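FACT complex subunit SPT16 (Ashbya gossypii, PDB 6A8M) is a subunit of the FACT histone chaperone complex, which probably reorganises nucleosomes during transcription, replication and DNA repair. Local coordinates at residues 182-196 / 420-434. Numbering follows the deposited sequence.
Sequences QAYLQVSSRGSDKFM and TVQLTSGGPKVLTNY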
# COMPACT_ATOMS: atom_id res chain seq x y z
N GLN A 182 6.77 6.50 -9.23
CA GLN A 182 8.04 6.03 -8.71
C GLN A 182 8.73 7.13 -7.89
O GLN A 182 9.32 6.84 -6.84
CB GLN A 182 8.93 5.53 -9.85
CG GLN A 182 8.39 4.24 -10.53
CD GLN A 182 9.39 3.66 -11.47
OE1 GLN A 182 10.60 3.75 -11.24
NE2 GLN A 182 8.91 3.01 -12.54
N ALA A 183 8.58 8.39 -8.30
CA ALA A 183 9.14 9.50 -7.52
C ALA A 183 8.45 9.60 -6.16
O ALA A 183 9.12 9.73 -5.13
CB ALA A 183 9.01 10.81 -8.30
N TYR A 184 7.12 9.50 -6.13
CA TYR A 184 6.44 9.57 -4.84
C TYR A 184 6.86 8.42 -3.93
O TYR A 184 6.98 8.60 -2.71
CB TYR A 184 4.93 9.59 -5.01
CG TYR A 184 4.41 10.78 -5.79
CD1 TYR A 184 5.02 12.04 -5.69
CD2 TYR A 184 3.29 10.65 -6.61
CE1 TYR A 184 4.54 13.12 -6.41
CE2 TYR A 184 2.79 11.73 -7.32
CZ TYR A 184 3.42 12.96 -7.22
OH TYR A 184 2.92 14.02 -7.94
N LEU A 185 7.05 7.23 -4.50
CA LEU A 185 7.52 6.10 -3.71
C LEU A 185 8.93 6.33 -3.17
O LEU A 185 9.25 5.88 -2.05
CB LEU A 185 7.49 4.80 -4.54
CG LEU A 185 6.08 4.30 -4.78
CD1 LEU A 185 6.09 3.34 -5.98
CD2 LEU A 185 5.55 3.56 -3.58
N GLN A 186 9.79 7.02 -3.92
CA GLN A 186 11.12 7.32 -3.37
C GLN A 186 11.03 8.36 -2.25
O GLN A 186 11.75 8.27 -1.26
CB GLN A 186 12.07 7.78 -4.48
CG GLN A 186 13.47 8.13 -3.96
CD GLN A 186 14.25 6.93 -3.42
OE1 GLN A 186 15.04 6.31 -4.14
NE2 GLN A 186 14.07 6.64 -2.12
N VAL A 187 10.16 9.36 -2.41
CA VAL A 187 9.99 10.34 -1.34
C VAL A 187 9.49 9.64 -0.09
O VAL A 187 10.04 9.80 1.00
CB VAL A 187 9.01 11.46 -1.76
CG1 VAL A 187 8.72 12.39 -0.58
CG2 VAL A 187 9.58 12.28 -2.93
N SER A 188 8.44 8.83 -0.25
CA SER A 188 7.87 8.08 0.87
C SER A 188 8.94 7.23 1.56
O SER A 188 9.03 7.21 2.80
CB SER A 188 6.75 7.19 0.36
OG SER A 188 6.22 6.43 1.43
N SER A 189 9.73 6.50 0.76
CA SER A 189 10.74 5.62 1.31
C SER A 189 11.80 6.39 2.08
O SER A 189 12.25 5.95 3.15
CB SER A 189 11.41 4.80 0.20
OG SER A 189 10.49 3.87 -0.38
N ARG A 190 12.20 7.56 1.57
CA ARG A 190 13.16 8.35 2.33
C ARG A 190 12.53 8.85 3.62
O ARG A 190 13.19 8.89 4.66
CB ARG A 190 13.69 9.53 1.50
CG ARG A 190 14.81 10.31 2.22
CD ARG A 190 16.09 9.50 2.26
NE ARG A 190 16.63 9.33 0.92
CZ ARG A 190 17.31 10.26 0.24
NH1 ARG A 190 17.54 11.45 0.78
NH2 ARG A 190 17.75 10.00 -0.98
N GLY A 191 11.23 9.16 3.59
CA GLY A 191 10.53 9.43 4.84
C GLY A 191 10.59 8.27 5.81
O GLY A 191 10.87 8.44 6.99
N SER A 192 10.33 7.05 5.31
CA SER A 192 10.43 5.88 6.19
C SER A 192 11.82 5.77 6.80
O SER A 192 11.96 5.45 7.99
CB SER A 192 10.08 4.61 5.42
OG SER A 192 8.70 4.58 5.14
N ASP A 193 12.87 5.98 5.99
CA ASP A 193 14.24 6.02 6.50
C ASP A 193 14.38 6.99 7.66
O ASP A 193 15.01 6.67 8.67
CB ASP A 193 15.21 6.46 5.39
CG ASP A 193 15.56 5.36 4.40
OD1 ASP A 193 15.27 4.17 4.65
OD2 ASP A 193 16.17 5.73 3.37
N LYS A 194 13.85 8.21 7.52
CA LYS A 194 14.04 9.22 8.56
C LYS A 194 13.40 8.80 9.87
O LYS A 194 13.96 9.03 10.94
CB LYS A 194 13.44 10.56 8.13
CG LYS A 194 14.13 11.20 6.96
CD LYS A 194 15.58 11.45 7.29
CE LYS A 194 16.11 12.56 6.44
NZ LYS A 194 17.48 12.91 6.90
N PHE A 195 12.20 8.23 9.79
CA PHE A 195 11.51 7.79 11.00
C PHE A 195 12.13 6.54 11.60
O PHE A 195 12.15 6.39 12.83
CB PHE A 195 10.02 7.63 10.70
CG PHE A 195 9.31 8.95 10.61
CD1 PHE A 195 8.98 9.63 11.77
CD2 PHE A 195 9.07 9.55 9.39
CE1 PHE A 195 8.39 10.89 11.72
CE2 PHE A 195 8.48 10.80 9.33
CZ PHE A 195 8.14 11.47 10.49
N MET A 196 12.67 5.63 10.77
CA MET A 196 13.42 4.52 11.35
C MET A 196 14.65 5.03 12.10
O MET A 196 14.99 4.52 13.19
CB MET A 196 13.82 3.50 10.27
CG MET A 196 14.52 2.24 10.83
SD MET A 196 13.57 1.36 12.11
CE MET A 196 12.32 0.57 11.10
N THR A 420 11.87 -1.36 0.86
CA THR A 420 11.06 -1.06 -0.31
C THR A 420 11.94 -1.14 -1.56
O THR A 420 13.02 -0.54 -1.61
CB THR A 420 10.45 0.33 -0.15
OG1 THR A 420 9.67 0.32 1.07
CG2 THR A 420 9.55 0.70 -1.32
N VAL A 421 11.49 -1.91 -2.55
CA VAL A 421 12.30 -2.20 -3.73
C VAL A 421 11.49 -1.87 -4.98
O VAL A 421 10.37 -2.37 -5.15
CB VAL A 421 12.74 -3.67 -3.77
CG1 VAL A 421 13.60 -3.93 -5.03
CG2 VAL A 421 13.50 -4.07 -2.48
N GLN A 422 12.07 -1.07 -5.86
CA GLN A 422 11.46 -0.64 -7.11
C GLN A 422 12.11 -1.39 -8.26
O GLN A 422 13.33 -1.36 -8.40
CB GLN A 422 11.64 0.86 -7.30
CG GLN A 422 11.17 1.36 -8.64
CD GLN A 422 9.65 1.38 -8.73
OE1 GLN A 422 8.96 1.95 -7.88
NE2 GLN A 422 9.12 0.74 -9.77
N LEU A 423 11.30 -2.02 -9.11
CA LEU A 423 11.83 -2.57 -10.36
C LEU A 423 11.96 -1.44 -11.36
O LEU A 423 10.97 -0.78 -11.67
CB LEU A 423 10.91 -3.65 -10.93
CG LEU A 423 11.09 -5.10 -10.49
CD1 LEU A 423 12.47 -5.65 -10.90
CD2 LEU A 423 10.90 -5.20 -9.00
N THR A 424 13.18 -1.22 -11.87
CA THR A 424 13.43 -0.27 -12.94
C THR A 424 14.06 -0.98 -14.13
O THR A 424 14.40 -2.16 -14.08
CB THR A 424 14.37 0.86 -12.47
OG1 THR A 424 15.70 0.36 -12.40
CG2 THR A 424 13.95 1.34 -11.10
N SER A 425 14.21 -0.23 -15.23
CA SER A 425 14.87 -0.81 -16.40
C SER A 425 16.30 -1.22 -16.07
O SER A 425 16.83 -2.16 -16.68
CB SER A 425 14.84 0.17 -17.58
OG SER A 425 13.51 0.45 -17.99
N GLY A 426 16.93 -0.54 -15.12
CA GLY A 426 18.26 -0.90 -14.66
C GLY A 426 18.30 -2.00 -13.63
O GLY A 426 19.37 -2.35 -13.13
N GLY A 427 17.14 -2.56 -13.30
CA GLY A 427 17.04 -3.62 -12.33
C GLY A 427 16.40 -3.14 -11.05
O GLY A 427 15.90 -2.02 -10.95
N PRO A 428 16.39 -4.00 -10.04
CA PRO A 428 15.80 -3.62 -8.75
C PRO A 428 16.61 -2.50 -8.12
O PRO A 428 17.83 -2.47 -8.20
CB PRO A 428 15.86 -4.90 -7.92
CG PRO A 428 16.89 -5.75 -8.58
CD PRO A 428 16.90 -5.38 -10.03
N LYS A 429 15.90 -1.57 -7.49
CA LYS A 429 16.54 -0.44 -6.82
C LYS A 429 15.94 -0.35 -5.42
O LYS A 429 14.72 -0.24 -5.28
CB LYS A 429 16.33 0.85 -7.61
CG LYS A 429 16.79 2.14 -6.92
CD LYS A 429 16.37 3.36 -7.76
CE LYS A 429 16.87 4.67 -7.17
NZ LYS A 429 17.20 5.65 -8.25
N VAL A 430 16.78 -0.45 -4.40
CA VAL A 430 16.30 -0.38 -3.02
C VAL A 430 16.06 1.09 -2.67
O VAL A 430 16.98 1.92 -2.76
CB VAL A 430 17.29 -1.04 -2.05
CG1 VAL A 430 16.82 -0.93 -0.61
CG2 VAL A 430 17.55 -2.51 -2.46
N LEU A 431 14.82 1.43 -2.29
CA LEU A 431 14.47 2.82 -2.04
C LEU A 431 14.71 3.25 -0.60
O LEU A 431 14.91 4.45 -0.36
CB LEU A 431 13.00 3.06 -2.41
CG LEU A 431 12.57 2.71 -3.84
CD1 LEU A 431 11.14 3.21 -4.04
CD2 LEU A 431 13.50 3.35 -4.88
N THR A 432 14.67 2.32 0.34
CA THR A 432 14.90 2.58 1.77
C THR A 432 16.37 2.25 2.05
O THR A 432 16.79 1.09 1.93
CB THR A 432 13.97 1.72 2.63
OG1 THR A 432 13.97 0.38 2.13
CG2 THR A 432 12.52 2.25 2.60
N ASN A 433 17.15 3.28 2.40
CA ASN A 433 18.60 3.16 2.52
C ASN A 433 19.09 3.34 3.94
O ASN A 433 20.30 3.39 4.16
CB ASN A 433 19.28 4.15 1.57
CG ASN A 433 18.85 3.95 0.12
OD1 ASN A 433 18.37 4.88 -0.55
ND2 ASN A 433 19.00 2.72 -0.37
N TYR A 434 18.19 3.36 4.93
CA TYR A 434 18.64 3.35 6.32
C TYR A 434 19.48 2.10 6.57
O TYR A 434 19.19 1.02 6.04
CB TYR A 434 17.45 3.41 7.28
CG TYR A 434 17.90 3.45 8.72
CD1 TYR A 434 18.47 4.61 9.26
CD2 TYR A 434 17.83 2.32 9.52
CE1 TYR A 434 18.93 4.63 10.58
CE2 TYR A 434 18.28 2.34 10.82
CZ TYR A 434 18.83 3.49 11.35
OH TYR A 434 19.29 3.49 12.65
O HOH W 1 10.46 4.30 -7.07
O HOH W 2 17.43 4.81 -3.33
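Asp193 grips two successive backbone amides of residues 433-434: OD2 accepts from Asn433 N (2.8 Å) through its syn lone pair, in a nearly straight bond, while Tyr434 N comes to OD1 at 3.0 Å from above the carboxylate plane. With CG anti to the carbonyl carbon (chi1 -79°), the carboxylate is brought to the backbone of 433-434. An alanine here would probably leave both amides without their acceptor and let the 432-434 loop drift from the helix. These residues lie in the M24 peptidase-like domain of Spt16, whose pita-bread fold sets helices against a curved antiparallel sheet; the helical segment 182-196 runs nearly antiparallel to strand residues 420-424, and the sheet's edge hairpin closes with a type I turn from Thr424 to Gly427. Where the edge strand 427-430 gives out, Leu431 turns into the helix: its CB lies 3.3 Å from Ser189 OG, CD1 reaches Leu185 CB, and CD2 lies near Gln186 OE1. The bent chain of Gln186 returns NE2 to Leu431 O (2.9 Å), in its own amide plane. Further along, the side chains of Tyr434 and Met196 cross at about a right angle, Tyr434 CD2 lying 3.6 Å from Met196 CG, and the backbone O of Tyr434 is hydrogen-bonded to Arg304 NH2.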